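Local coordinates for protein ferredoxin component of dioxygenase (Sphingobium yanoikuyae, PDB 2I7F) that binds a Rieske-type [2Fe-2S] cluster and probably passes electrons to the terminal oxygenase of the biphenyl 2,3-dioxygenase system, at residues 21-24 with 25-28. Residues are numbered along the deposited sequence; the frame is centred on the assembly and turned at random.
Sequences VYQE and KMPA
Gln23 and Met26 close a type I beta turn: the amide N of Met26 donates to Gln23 O over 3.0 Å in a nearly straight bond (163° at the hydrogen). Glu24 and Lys25 fill the two corner positions. The side chain of Gln23 folds back over this turn. Its CG lies opposite the backbone N (chi1 -155°), and a bend at chi2 brings the terminal amide beside the start of Lys25, the two side chains running alongside each other in the same direction. The flat end of the Gln23 side chain packs against Lys25 CB and the CG of Met26. Replacing Gln23 with alanine would remove this amide and is likely to open a gap beside those two methylene groups, while the backbone bond of the turn could remain. At the corner itself, Glu24 CB sits 3.4 Å from the backbone N of Lys25. Toward the open end of the loop, a water links the two arms, accepting from Gln23 N at 2.6 Å and lying 2.8 Å from Pro27 O, to which it probably donates. Farther along, the methyl group of Ala28 approaches the Tyr22 ring obliquely, CB lying 3.7 Å from CE2. This beta-hairpin loop joins strand 19-21, at one border of the six-stranded antiparallel sheet, to its neighbour 29-34, and a backbone bond between Val21 and Leu29 continues the pairing. Gln23, Lys25 and Met26 pack on Leu5 of strand 4-9, Met26 and Pro27 touch Tyr90 of strand 89-95, and Ala28 reaches Asn43 and Met51, its side chain about 13 Å from the cluster.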
# COMPACT_ATOMS: atom_id res chain seq x y z
N VAL A 21 4.78 -4.54 4.98
CA VAL A 21 6.12 -5.01 4.71
C VAL A 21 7.06 -3.97 5.22
O VAL A 21 6.86 -2.82 4.93
CB VAL A 21 6.33 -5.17 3.22
CG1 VAL A 21 7.81 -5.40 2.93
CG2 VAL A 21 5.42 -6.35 2.70
N TYR A 22 8.05 -4.35 6.01
CA TYR A 22 9.03 -3.42 6.53
C TYR A 22 10.37 -3.79 5.99
O TYR A 22 11.02 -4.67 6.52
CB TYR A 22 9.10 -3.48 8.06
CG TYR A 22 7.86 -2.93 8.73
CD1 TYR A 22 6.68 -3.68 8.80
CD2 TYR A 22 7.88 -1.67 9.32
CE1 TYR A 22 5.52 -3.13 9.43
CE2 TYR A 22 6.75 -1.13 9.94
CZ TYR A 22 5.58 -1.85 10.00
OH TYR A 22 4.51 -1.28 10.66
N GLN A 23 10.78 -3.11 4.93
CA GLN A 23 11.99 -3.45 4.22
C GLN A 23 13.00 -2.41 4.69
O GLN A 23 12.67 -1.23 4.86
CB GLN A 23 11.71 -3.50 2.68
CG GLN A 23 12.66 -4.38 1.84
CD GLN A 23 14.04 -3.74 1.55
OE1 GLN A 23 15.06 -4.43 1.42
NE2 GLN A 23 14.07 -2.40 1.47
N GLU A 24 14.22 -2.87 5.00
CA GLU A 24 15.18 -2.04 5.69
C GLU A 24 15.58 -0.76 4.94
O GLU A 24 15.87 0.26 5.57
CB GLU A 24 16.40 -2.84 6.16
CG GLU A 24 17.24 -3.54 5.09
CD GLU A 24 18.33 -4.41 5.72
OE1 GLU A 24 18.29 -5.65 5.51
OE2 GLU A 24 19.22 -3.87 6.44
N LYS A 25 15.52 -0.74 3.63
CA LYS A 25 15.86 0.51 2.93
C LYS A 25 14.75 1.62 2.97
O LYS A 25 15.03 2.80 2.73
CB LYS A 25 16.35 0.18 1.51
CG LYS A 25 17.79 -0.38 1.50
CD LYS A 25 18.23 -0.96 0.14
CE LYS A 25 18.41 -2.51 0.17
NZ LYS A 25 19.50 -2.99 -0.79
N MET A 26 13.54 1.26 3.36
CA MET A 26 12.36 2.00 3.00
C MET A 26 11.50 2.45 4.17
O MET A 26 11.57 1.88 5.27
CB MET A 26 11.50 1.10 2.12
CG MET A 26 12.14 0.58 0.87
SD MET A 26 12.69 1.82 -0.30
CE MET A 26 11.13 2.53 -0.77
N PRO A 27 10.65 3.46 3.93
CA PRO A 27 9.57 3.71 4.85
C PRO A 27 8.65 2.52 4.92
O PRO A 27 8.60 1.74 3.99
CB PRO A 27 8.84 4.94 4.26
CG PRO A 27 9.50 5.27 3.00
CD PRO A 27 10.68 4.41 2.80
N ALA A 28 7.91 2.36 6.00
CA ALA A 28 6.96 1.26 6.08
C ALA A 28 6.16 1.23 4.78
O ALA A 28 5.76 2.30 4.29
CB ALA A 28 6.03 1.40 7.29
O HOH W 1 9.74 -0.69 4.66